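PDB 1UUF: zinc-type alcohol dehydrogenase-like protein YAHK from Escherichia coli, which catalyses the NADPH-dependent reduction of a wide range of aldehydes to their primary alcohols, using zinc as cofactor. Local coordinates for residues Thr183-Arg188 / Leu213-Met217; Ala179-Thr183 / Gly205-Gly210; Asp102-Val106 / Tyr159-Ile163; Ser62-Gln66 / Thr133-Pro137; Val75-Gly81 / His144-Tyr149. All blocks are in the same frame, centred on the assembly; numbering follows the deposited sequence.

Interaction 1: Thr183-Arg188 / Leu213-Met217; sequences TYSPLR and LAHAM
M217 lies against two flat groups of the facing helix, the guanidinium of R188 and the phenol ring of Y184. CG of M217 sits over one face of the guanidinium, 3.8 Å above its plane and offset toward the rim. In that same plane, at the guanidinium edge, lies the Y184 hydroxyl: NE of R188 donates to OH of Y184 at 2.9 Å, and NH2 gives a second, more bent bond to the same oxygen, so the arginine grips the phenol side-on. One face of the Y184 ring carries CG of R188 itself, while CD1 of L213 comes up at the ring's edge. The methionine methyl approaches the ring obliquely, CE of M217 to CD1 of Y184 at 3.4 Å, and also touches CB of L187 at 3.6 Å. Beyond CG the methionine is fully extended (chi2 179°, chi3 -164°), which carries SD and CE across to the facing helix. Elsewhere in the interface, CD1 of L187 meets CB of L213 at 3.8 Å, and L213 CD1 packs on OG1 of T183, whose hydroxyl bonds to O of G180. A water accepts a weak bond from R188 NH1 and donates to the carbonyl O of M217. Helix 317-330 borders the contact, with E322 hydrogen-bonded to the Y184 hydroxyl and F326 in a cation-pi contact with R188; T183 and L187 pack on strand 258-263 of the parallel Rossmann sheet.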
# COMPACT_ATOMS: atom_id res chain seq x y z
N THR A 183 -3.80 15.27 -7.71
CA THR A 183 -4.87 14.75 -6.86
C THR A 183 -5.91 14.00 -7.69
O THR A 183 -6.48 13.01 -7.23
CB THR A 183 -5.56 15.89 -6.04
OG1 THR A 183 -6.05 16.91 -6.92
CG2 THR A 183 -4.56 16.52 -5.08
N TYR A 184 -6.14 14.46 -8.91
CA TYR A 184 -7.11 13.82 -9.79
C TYR A 184 -6.70 12.38 -10.10
O TYR A 184 -7.52 11.46 -10.04
CB TYR A 184 -7.22 14.58 -11.11
CG TYR A 184 -8.25 14.03 -12.08
CD1 TYR A 184 -9.58 14.44 -12.01
CD2 TYR A 184 -7.89 13.12 -13.07
CE1 TYR A 184 -10.53 13.96 -12.91
CE2 TYR A 184 -8.83 12.62 -13.97
CZ TYR A 184 -10.14 13.05 -13.88
OH TYR A 184 -11.07 12.56 -14.77
N SER A 185 -5.43 12.18 -10.43
CA SER A 185 -4.95 10.85 -10.78
C SER A 185 -5.21 9.76 -9.73
O SER A 185 -5.77 8.71 -10.04
CB SER A 185 -3.46 10.89 -11.11
OG SER A 185 -3.04 9.64 -11.64
N PRO A 186 -4.80 10.00 -8.47
CA PRO A 186 -5.04 8.97 -7.45
C PRO A 186 -6.53 8.82 -7.13
O PRO A 186 -6.97 7.73 -6.80
CB PRO A 186 -4.21 9.45 -6.26
CG PRO A 186 -4.19 10.95 -6.43
CD PRO A 186 -3.98 11.10 -7.93
N LEU A 187 -7.29 9.90 -7.21
CA LEU A 187 -8.72 9.81 -6.94
C LEU A 187 -9.34 8.87 -7.96
O LEU A 187 -10.21 8.06 -7.62
CB LEU A 187 -9.37 11.19 -7.02
CG LEU A 187 -9.07 12.12 -5.84
CD1 LEU A 187 -9.60 13.52 -6.14
CD2 LEU A 187 -9.71 11.55 -4.56
N ARG A 188 -8.90 8.97 -9.21
CA ARG A 188 -9.42 8.10 -10.26
C ARG A 188 -8.87 6.68 -10.10
O ARG A 188 -9.60 5.71 -10.22
CB ARG A 188 -9.05 8.62 -11.65
CG ARG A 188 -9.83 9.85 -12.11
CD ARG A 188 -11.33 9.59 -12.10
NE ARG A 188 -12.07 10.64 -12.81
CZ ARG A 188 -13.39 10.80 -12.76
NH1 ARG A 188 -14.13 9.99 -12.02
NH2 ARG A 188 -13.97 11.77 -13.45
N LEU A 213 -12.12 18.23 -6.45
CA LEU A 213 -12.25 17.11 -7.37
C LEU A 213 -12.98 15.91 -6.80
O LEU A 213 -13.81 15.31 -7.49
CB LEU A 213 -10.86 16.70 -7.88
CG LEU A 213 -10.13 17.79 -8.67
CD1 LEU A 213 -8.71 17.33 -8.98
CD2 LEU A 213 -10.88 18.10 -9.96
N ALA A 214 -12.69 15.55 -5.56
CA ALA A 214 -13.36 14.40 -4.94
C ALA A 214 -14.85 14.70 -4.86
O ALA A 214 -15.68 13.81 -5.06
CB ALA A 214 -12.80 14.15 -3.55
N HIS A 215 -15.18 15.95 -4.57
CA HIS A 215 -16.58 16.36 -4.48
C HIS A 215 -17.25 16.26 -5.85
O HIS A 215 -18.36 15.74 -5.97
CB HIS A 215 -16.68 17.80 -3.96
CG HIS A 215 -18.07 18.36 -4.01
ND1 HIS A 215 -19.10 17.84 -3.26
CD2 HIS A 215 -18.60 19.37 -4.73
CE1 HIS A 215 -20.21 18.51 -3.52
NE2 HIS A 215 -19.93 19.45 -4.41
N ALA A 216 -16.56 16.76 -6.87
CA ALA A 216 -17.09 16.74 -8.23
C ALA A 216 -17.27 15.32 -8.75
O ALA A 216 -18.14 15.06 -9.58
CB ALA A 216 -16.17 17.52 -9.15
N MET A 217 -16.44 14.40 -8.26
CA MET A 217 -16.52 13.00 -8.67
C MET A 217 -17.69 12.29 -8.01
O MET A 217 -18.02 11.15 -8.34
CB MET A 217 -15.22 12.27 -8.34
CG MET A 217 -14.07 12.67 -9.23
SD MET A 217 -12.56 11.80 -8.78
CE MET A 217 -11.37 12.79 -9.60
O HOH W 1 -17.12 9.59 -10.40

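Interaction 2: Ala179-Thr183 / Gly205-Gly210; sequences AGITT and GLGHMG
L206 and M209 of one helix meet T183 and A179 of the other. CD2 of L206 reaches across to CA of A179 at 3.6 Å and to CG2 of T182 at 3.9 Å, putting one methyl branch between two residues of the other helix. T183 enters beside G210: its methyl CG2 comes within 3.4 Å of the carbonyl O of L206, and OG1 lies 3.7 Å from CB of M209. With OG1 held between the backbone N and the carbonyl carbon (chi1 56°), the hydroxyl turns back on its own helix and donates to O of G180 at 3.0 Å, an oxygen that also accepts from T183 N on the same face. CG of M209 rests against CB of A179 at 4.2 Å. The short helix segments cross at -61°, their axes 8.5 Å apart at closest, with G180 and G210 at the interface. G207 belongs to a glycine pattern consistent with the Rossmann dinucleotide-binding turn, and C178, a ligand of the catalytic zinc, directly precedes A179. No hydrogen bond crosses the interface: the threonine hydroxyls bond within their own helix, T182 OG1 to O of C178, leaving van der Waals packing to join the helices here.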
# COMPACT_ATOMS: atom_id res chain seq x y z
N ALA A 179 -1.00 20.63 -9.49
CA ALA A 179 -1.79 20.42 -8.28
C ALA A 179 -3.05 19.64 -8.62
O ALA A 179 -3.44 18.72 -7.90
CB ALA A 179 -2.15 21.75 -7.65
N GLY A 180 -3.68 20.00 -9.73
CA GLY A 180 -4.90 19.31 -10.13
C GLY A 180 -4.70 17.85 -10.46
O GLY A 180 -5.29 16.97 -9.83
N ILE A 181 -3.85 17.56 -11.44
CA ILE A 181 -3.64 16.18 -11.83
C ILE A 181 -3.04 15.33 -10.70
O ILE A 181 -3.35 14.14 -10.59
CB ILE A 181 -2.76 16.08 -13.11
CG1 ILE A 181 -2.63 14.62 -13.55
CG2 ILE A 181 -1.40 16.70 -12.85
CD1 ILE A 181 -3.95 13.95 -13.89
N THR A 182 -2.21 15.93 -9.86
CA THR A 182 -1.60 15.19 -8.75
C THR A 182 -2.66 14.59 -7.83
O THR A 182 -2.46 13.53 -7.25
CB THR A 182 -0.65 16.10 -7.95
OG1 THR A 182 0.47 16.43 -8.77
CG2 THR A 182 -0.16 15.40 -6.69
N THR A 183 -3.80 15.27 -7.71
CA THR A 183 -4.87 14.75 -6.86
C THR A 183 -5.91 14.00 -7.69
O THR A 183 -6.48 13.01 -7.23
CB THR A 183 -5.56 15.89 -6.04
OG1 THR A 183 -6.05 16.91 -6.92
CG2 THR A 183 -4.56 16.52 -5.08
N GLY A 205 -2.54 24.00 -1.32
CA GLY A 205 -2.69 23.98 -2.76
C GLY A 205 -3.23 22.66 -3.29
O GLY A 205 -4.18 22.62 -4.06
N LEU A 206 -2.60 21.57 -2.86
CA LEU A 206 -3.01 20.23 -3.27
C LEU A 206 -4.33 19.86 -2.62
O LEU A 206 -5.24 19.34 -3.28
CB LEU A 206 -1.96 19.20 -2.88
CG LEU A 206 -0.64 19.19 -3.65
CD1 LEU A 206 0.30 18.16 -3.04
CD2 LEU A 206 -0.90 18.86 -5.12
N GLY A 207 -4.43 20.12 -1.32
CA GLY A 207 -5.64 19.79 -0.60
C GLY A 207 -6.90 20.42 -1.15
O GLY A 207 -7.93 19.75 -1.28
N HIS A 208 -6.85 21.71 -1.48
CA HIS A 208 -8.04 22.36 -1.99
C HIS A 208 -8.49 21.76 -3.32
O HIS A 208 -9.69 21.68 -3.59
CB HIS A 208 -7.83 23.90 -2.05
CG HIS A 208 -7.53 24.45 -3.41
ND1 HIS A 208 -6.33 24.25 -4.06
CD2 HIS A 208 -8.26 25.26 -4.22
CE1 HIS A 208 -6.33 24.92 -5.20
NE2 HIS A 208 -7.48 25.55 -5.32
N MET A 209 -7.55 21.28 -4.12
CA MET A 209 -7.92 20.65 -5.39
C MET A 209 -8.47 19.25 -5.13
O MET A 209 -9.39 18.80 -5.81
CB MET A 209 -6.72 20.54 -6.34
CG MET A 209 -6.33 21.84 -7.03
SD MET A 209 -7.74 22.73 -7.76
CE MET A 209 -8.59 21.43 -8.66
N GLY A 210 -7.91 18.57 -4.13
CA GLY A 210 -8.38 17.23 -3.81
C GLY A 210 -9.83 17.26 -3.36
O GLY A 210 -10.63 16.40 -3.72

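Interaction 3: Asp102-Val106 / Tyr159-Ile163; sequences DLVGV and YVLRI
G105 and L161 exchange both of their backbone bonds: G105 N donates to O of L161 at 2.8 Å, and L161 N returns to O of G105 at 2.8 Å. One step on, I163 N gives its hydrogen to O of L103 at 3.0 Å. V104 and R162, the non-hydrogen-bonded pair, bond outward instead, V104 to the backbone of G86 and R162 N to OE1 of Q321. O of V160 accepts from OH of Y98. This antiparallel pairing adds strand 161-162 to strand 103-106 in the curled sheet of the GroES-like domain, where strand 84-91 flanks the other side of 103-106. R162 bends at chi2 (66°) and lays its guanidinium over the carboxylate of D102, the two planes stacked 15° apart. The salt bridge between OD1 of D102 and NH2 of R162, 3.5 Å long, is therefore one of charge alone, with no N-H aimed at the oxygen. The other carboxylate oxygen, OD2, accepts from the backbone N of A99. A water takes the hydrogen of L103 N at 2.9 Å and a weak, longer one from R162 NE, joining the start of one strand to the arginine. CB of V104 meets CG1 of V160 at 3.6 Å, and I52 packs against both valines. CG1 of I163 lies instead against the backbone of V104 and G105.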
# COMPACT_ATOMS: atom_id res chain seq x y z
N ASP A 102 -4.89 28.32 -30.37
CA ASP A 102 -5.41 27.38 -29.37
C ASP A 102 -4.95 27.71 -27.96
O ASP A 102 -3.83 28.17 -27.74
CB ASP A 102 -4.96 25.95 -29.69
CG ASP A 102 -5.64 25.37 -30.90
OD1 ASP A 102 -6.62 25.97 -31.40
OD2 ASP A 102 -5.21 24.28 -31.34
N LEU A 103 -5.83 27.46 -26.99
CA LEU A 103 -5.51 27.66 -25.58
C LEU A 103 -4.94 26.31 -25.16
O LEU A 103 -5.59 25.28 -25.33
CB LEU A 103 -6.76 27.98 -24.76
CG LEU A 103 -7.43 29.33 -25.07
CD1 LEU A 103 -8.63 29.52 -24.17
CD2 LEU A 103 -6.42 30.45 -24.87
N VAL A 104 -3.72 26.32 -24.63
CA VAL A 104 -3.06 25.08 -24.24
C VAL A 104 -2.40 25.14 -22.87
O VAL A 104 -2.23 26.20 -22.29
CB VAL A 104 -1.98 24.69 -25.25
CG1 VAL A 104 -2.62 24.28 -26.58
CG2 VAL A 104 -1.03 25.87 -25.46
N GLY A 105 -2.02 23.96 -22.39
CA GLY A 105 -1.35 23.89 -21.10
C GLY A 105 -0.21 22.90 -21.14
O GLY A 105 -0.15 22.02 -22.01
N VAL A 106 0.72 23.07 -20.20
CA VAL A 106 1.88 22.19 -20.07
C VAL A 106 2.04 21.94 -18.58
O VAL A 106 1.95 22.87 -17.78
CB VAL A 106 3.16 22.84 -20.62
CG1 VAL A 106 4.35 21.90 -20.40
CG2 VAL A 106 3.00 23.14 -22.10
N TYR A 159 3.00 16.22 -25.37
CA TYR A 159 2.94 16.65 -23.99
C TYR A 159 2.23 17.98 -23.76
O TYR A 159 2.29 18.53 -22.66
CB TYR A 159 4.36 16.68 -23.42
CG TYR A 159 5.10 15.40 -23.70
CD1 TYR A 159 5.77 15.20 -24.91
CD2 TYR A 159 5.04 14.33 -22.80
CE1 TYR A 159 6.35 13.97 -25.22
CE2 TYR A 159 5.62 13.10 -23.10
CZ TYR A 159 6.27 12.93 -24.30
OH TYR A 159 6.83 11.71 -24.60
N VAL A 160 1.57 18.48 -24.79
CA VAL A 160 0.83 19.73 -24.68
C VAL A 160 -0.65 19.37 -24.54
O VAL A 160 -1.15 18.51 -25.28
CB VAL A 160 1.03 20.61 -25.93
CG1 VAL A 160 0.17 21.87 -25.83
CG2 VAL A 160 2.50 20.99 -26.06
N LEU A 161 -1.33 20.01 -23.60
CA LEU A 161 -2.74 19.76 -23.34
C LEU A 161 -3.63 20.85 -23.91
O LEU A 161 -3.20 21.99 -24.04
CB LEU A 161 -2.99 19.67 -21.83
CG LEU A 161 -2.34 18.56 -21.00
CD1 LEU A 161 -2.71 17.21 -21.57
CD2 LEU A 161 -0.83 18.74 -20.97
N ARG A 162 -4.87 20.50 -24.24
CA ARG A 162 -5.82 21.47 -24.78
C ARG A 162 -6.73 21.97 -23.66
O ARG A 162 -7.32 21.17 -22.93
CB ARG A 162 -6.67 20.83 -25.88
CG ARG A 162 -7.63 21.78 -26.59
CD ARG A 162 -6.87 22.84 -27.38
NE ARG A 162 -7.76 23.72 -28.14
CZ ARG A 162 -8.44 23.35 -29.22
NH1 ARG A 162 -8.32 22.12 -29.69
NH2 ARG A 162 -9.23 24.22 -29.84
N ILE A 163 -6.84 23.29 -23.53
CA ILE A 163 -7.71 23.90 -22.52
C ILE A 163 -9.06 24.21 -23.16
O ILE A 163 -9.13 24.84 -24.21
CB ILE A 163 -7.11 25.23 -21.99
CG1 ILE A 163 -5.75 24.97 -21.36
CG2 ILE A 163 -8.08 25.88 -21.00
CD1 ILE A 163 -5.74 23.87 -20.32
O HOH W 2 -8.61 26.90 -27.79

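Interaction 4: Ser62-Gln66 / Thr133-Pro137; sequences SDLHQ and TYNSP
At the catalytic zinc site of the GroES-like domain, helix 61-68, which follows the zinc ligand C60, meets the loop after strand 131-132 through the ring of Y134. The ring stacks on H82, another ligand of that zinc, and its hydroxyl reaches the helix. OH of Y134 donates a weak hydrogen bond to OD1 of D63 at 2.6 Å, the oxygen standing obliquely to the ring, with carboxylate and ring planes 62° apart. CB of S62 touches the same hydroxyl at 3.5 Å. The carboxylate of D63 is held by several donors: OD1 also accepts from N of G81, while OD2 accepts from N of C60 and, more weakly, from OH of Y149. This second-shell aspartate thus links the backbone of the zinc ligand C60, and of G81 next to H82, to the tyrosine. For Y134, CG between the backbone N and the carbonyl carbon (chi1 58°) helps direct the ring at the helix. Q66 runs past the ring in the opposite direction, bent at chi2, with its amide plane nearly perpendicular to the ring. That amide stacks on the side-chain amide of N135, the planes 25° apart. Closer to the helix, the aliphatic part of Q66 lies beside the tyrosine, CG of Q66 3.6 Å from CE1 of Y134.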
# COMPACT_ATOMS: atom_id res chain seq x y z
N SER A 62 7.11 22.49 -5.52
CA SER A 62 8.27 21.87 -6.14
C SER A 62 9.20 22.93 -6.72
O SER A 62 10.41 22.71 -6.83
CB SER A 62 7.84 20.90 -7.24
OG SER A 62 7.27 19.73 -6.68
N ASP A 63 8.64 24.09 -7.08
CA ASP A 63 9.45 25.17 -7.62
C ASP A 63 10.35 25.69 -6.51
O ASP A 63 11.55 25.88 -6.68
CB ASP A 63 8.58 26.34 -8.12
CG ASP A 63 7.61 25.94 -9.21
OD1 ASP A 63 7.86 24.93 -9.91
OD2 ASP A 63 6.61 26.67 -9.39
N LEU A 64 9.73 25.93 -5.36
CA LEU A 64 10.42 26.44 -4.18
C LEU A 64 11.54 25.48 -3.78
O LEU A 64 12.69 25.89 -3.61
CB LEU A 64 9.41 26.60 -3.04
CG LEU A 64 9.84 27.24 -1.72
CD1 LEU A 64 8.59 27.65 -0.95
CD2 LEU A 64 10.69 26.27 -0.90
N HIS A 65 11.19 24.21 -3.63
CA HIS A 65 12.15 23.17 -3.26
C HIS A 65 13.33 23.14 -4.23
O HIS A 65 14.49 23.09 -3.80
CB HIS A 65 11.45 21.81 -3.22
CG HIS A 65 12.38 20.65 -3.01
ND1 HIS A 65 13.17 20.15 -4.02
CD2 HIS A 65 12.62 19.89 -1.92
CE1 HIS A 65 13.87 19.13 -3.55
NE2 HIS A 65 13.56 18.95 -2.28
N GLN A 66 13.04 23.18 -5.52
CA GLN A 66 14.07 23.14 -6.55
C GLN A 66 15.10 24.26 -6.43
O GLN A 66 16.30 24.03 -6.55
CB GLN A 66 13.43 23.19 -7.93
CG GLN A 66 14.31 22.70 -9.08
CD GLN A 66 14.54 21.20 -9.05
OE1 GLN A 66 15.51 20.71 -8.47
NE2 GLN A 66 13.63 20.46 -9.67
N THR A 133 9.73 19.42 -16.95
CA THR A 133 9.60 20.76 -17.50
C THR A 133 10.79 21.63 -17.11
O THR A 133 11.16 22.54 -17.85
CB THR A 133 8.27 21.37 -17.06
OG1 THR A 133 7.23 20.46 -17.43
CG2 THR A 133 8.03 22.72 -17.72
N TYR A 134 11.37 21.36 -15.95
CA TYR A 134 12.57 22.08 -15.53
C TYR A 134 13.54 21.15 -14.79
O TYR A 134 13.11 20.20 -14.13
CB TYR A 134 12.24 23.33 -14.69
CG TYR A 134 11.45 23.11 -13.42
CD1 TYR A 134 12.05 22.57 -12.28
CD2 TYR A 134 10.11 23.49 -13.34
CE1 TYR A 134 11.32 22.42 -11.09
CE2 TYR A 134 9.39 23.35 -12.17
CZ TYR A 134 10.00 22.82 -11.05
OH TYR A 134 9.27 22.69 -9.88
N ASN A 135 14.83 21.42 -14.96
CA ASN A 135 15.92 20.69 -14.33
C ASN A 135 16.32 19.33 -14.93
O ASN A 135 17.08 18.59 -14.32
CB ASN A 135 15.65 20.50 -12.84
CG ASN A 135 16.93 20.24 -12.05
OD1 ASN A 135 17.13 19.16 -11.48
ND2 ASN A 135 17.80 21.23 -12.01
N SER A 136 15.82 19.02 -16.12
CA SER A 136 16.17 17.74 -16.76
C SER A 136 17.09 17.95 -17.95
O SER A 136 17.02 18.98 -18.62
CB SER A 136 14.91 17.00 -17.22
OG SER A 136 14.22 16.43 -16.12
N PRO A 137 17.97 16.98 -18.23
CA PRO A 137 18.87 17.14 -19.37
C PRO A 137 18.12 17.21 -20.70
O PRO A 137 17.13 16.52 -20.90
CB PRO A 137 19.78 15.90 -19.27
CG PRO A 137 18.92 14.90 -18.56
CD PRO A 137 18.25 15.73 -17.50

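Interaction 5: Val75-Gly81 / His144-Tyr149; sequences VYPCVPG and HTLGGY
H144 and V75 meet at one end of two irregular loops of the GroES-like domain that run side by side, one leading to the catalytic-zinc ligand H82. The imidazole lies with CG1 of V75 over the centre of one face, a CH-pi contact of 3.6 Å to the ring centroid. At its edge NE2 of H144 donates to O of P77 at 2.7 Å, nearly straight (169°) and in the ring plane; the bond helps fix the rotation of the ring. P77 follows a cis peptide bond. Further along, a water joins N of V79 to O of T145, and then the backbones bond directly: G147 N to O of V79, Y149 N to O of P80, and G148 N to O of G81. Here G147, G148 and G81 let the two backbones come close, the CA atoms of G81 and G148 4.2 Å apart. Y149 can be followed outward. Its CB packs on CG1 of V79 at 4.0 Å and also touches O of P80; that carbonyl oxygen lies over the ring face, nearest CG and CD1. CD2 meets CD of P80 at 3.7 Å, CE2 meets CB of P80, and CZ lies near that same CB. The peptide from P80 to G81 thus lies over one face of the ring, with C of P80 above its centre. At the tip, OH bonds to the hydroxyl of Y348. On the other side of the ring CD1 and CE1 lie under CA of G81, with CE1 of Y149 3.4 Å from CA of G81.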
# COMPACT_ATOMS: atom_id res chain seq x y z
N VAL A 75 20.34 22.19 -11.28
CA VAL A 75 21.33 22.70 -12.20
C VAL A 75 20.97 24.15 -12.45
O VAL A 75 19.81 24.47 -12.71
CB VAL A 75 21.30 21.93 -13.54
CG1 VAL A 75 22.38 22.46 -14.47
CG2 VAL A 75 21.49 20.45 -13.29
N TYR A 76 21.96 25.03 -12.37
CA TYR A 76 21.71 26.45 -12.58
C TYR A 76 22.21 26.96 -13.92
O TYR A 76 23.15 26.40 -14.50
CB TYR A 76 22.35 27.26 -11.45
CG TYR A 76 21.90 26.81 -10.08
CD1 TYR A 76 22.49 25.71 -9.46
CD2 TYR A 76 20.86 27.46 -9.41
CE1 TYR A 76 22.06 25.26 -8.22
CE2 TYR A 76 20.42 27.01 -8.17
CZ TYR A 76 21.02 25.92 -7.58
OH TYR A 76 20.60 25.48 -6.35
N PRO A 77 21.58 28.02 -14.45
CA PRO A 77 20.46 28.71 -13.80
C PRO A 77 19.21 27.83 -13.72
O PRO A 77 19.01 26.96 -14.56
CB PRO A 77 20.25 29.93 -14.69
CG PRO A 77 20.63 29.42 -16.04
CD PRO A 77 21.90 28.64 -15.75
N CYS A 78 18.40 28.06 -12.70
CA CYS A 78 17.17 27.30 -12.52
C CYS A 78 15.95 28.18 -12.74
O CYS A 78 15.76 29.17 -12.03
CB CYS A 78 17.11 26.69 -11.13
SG CYS A 78 15.57 25.79 -10.81
N VAL A 79 15.12 27.81 -13.71
CA VAL A 79 13.90 28.55 -14.00
C VAL A 79 12.76 27.57 -13.76
O VAL A 79 12.47 26.72 -14.60
CB VAL A 79 13.86 29.03 -15.47
CG1 VAL A 79 12.51 29.67 -15.78
CG2 VAL A 79 14.98 30.03 -15.71
N PRO A 80 12.12 27.67 -12.58
CA PRO A 80 11.01 26.79 -12.21
C PRO A 80 9.72 27.09 -12.96
O PRO A 80 9.70 27.85 -13.93
CB PRO A 80 10.85 27.04 -10.71
CG PRO A 80 12.17 27.66 -10.29
CD PRO A 80 12.50 28.53 -11.45
N GLY A 81 8.64 26.48 -12.48
CA GLY A 81 7.34 26.68 -13.09
C GLY A 81 6.88 25.55 -13.98
O GLY A 81 7.49 25.29 -15.01
N HIS A 144 19.84 21.93 -19.82
CA HIS A 144 18.80 21.45 -18.93
C HIS A 144 17.54 22.27 -19.19
O HIS A 144 17.61 23.42 -19.62
CB HIS A 144 19.23 21.55 -17.46
CG HIS A 144 19.60 22.93 -17.03
ND1 HIS A 144 20.75 23.56 -17.45
CD2 HIS A 144 18.97 23.80 -16.21
CE1 HIS A 144 20.81 24.76 -16.91
NE2 HIS A 144 19.74 24.94 -16.16
N THR A 145 16.38 21.67 -18.93
CA THR A 145 15.12 22.35 -19.18
C THR A 145 14.83 23.55 -18.28
O THR A 145 15.12 23.54 -17.08
CB THR A 145 13.93 21.36 -19.09
OG1 THR A 145 13.99 20.66 -17.84
CG2 THR A 145 14.00 20.35 -20.23
N LEU A 146 14.28 24.59 -18.89
CA LEU A 146 13.92 25.82 -18.19
C LEU A 146 12.39 25.87 -18.19
O LEU A 146 11.77 25.71 -19.23
CB LEU A 146 14.51 27.03 -18.91
CG LEU A 146 16.03 26.94 -19.09
CD1 LEU A 146 16.52 28.12 -19.91
CD2 LEU A 146 16.71 26.91 -17.73
N GLY A 147 11.81 26.09 -17.01
CA GLY A 147 10.36 26.10 -16.85
C GLY A 147 9.47 27.25 -17.30
O GLY A 147 9.84 28.07 -18.13
N GLY A 148 8.28 27.28 -16.70
CA GLY A 148 7.27 28.26 -17.03
C GLY A 148 7.35 29.68 -16.49
O GLY A 148 6.47 30.49 -16.78
N TYR A 149 8.36 29.99 -15.68
CA TYR A 149 8.51 31.35 -15.18
C TYR A 149 9.17 32.11 -16.32
O TYR A 149 10.21 32.73 -16.15
CB TYR A 149 9.44 31.41 -13.97
CG TYR A 149 8.91 30.86 -12.67
CD1 TYR A 149 7.68 30.19 -12.59
CD2 TYR A 149 9.67 30.96 -11.50
CE1 TYR A 149 7.24 29.64 -11.38
CE2 TYR A 149 9.24 30.42 -10.30
CZ TYR A 149 8.03 29.76 -10.24
OH TYR A 149 7.64 29.21 -9.05
O HOH W 3 15.65 25.19 -14.69

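Interactions 1 and 2 hold the same pair, helices 176-189 and 205-216, share T183 and are buried; neither has a direct hydrogen bond between its segments, though interaction 1 adds a water bridge at its arginine end. Interactions 3, 4 and 5 belong to the GroES-like domain. Interaction 3 is a buried strand pairing with a partly exposed salt bridge, and interaction 5 is also joined by backbone bonds, but between irregular loops. Interaction 4, partly buried, relies on side chains. Its centre is about 6 Å from that of interaction 5, the two linked through D63 and Y149 and through the backbones of S136 and T145. Interactions 2 and 4 approach the catalytic zinc from different parts of the chain.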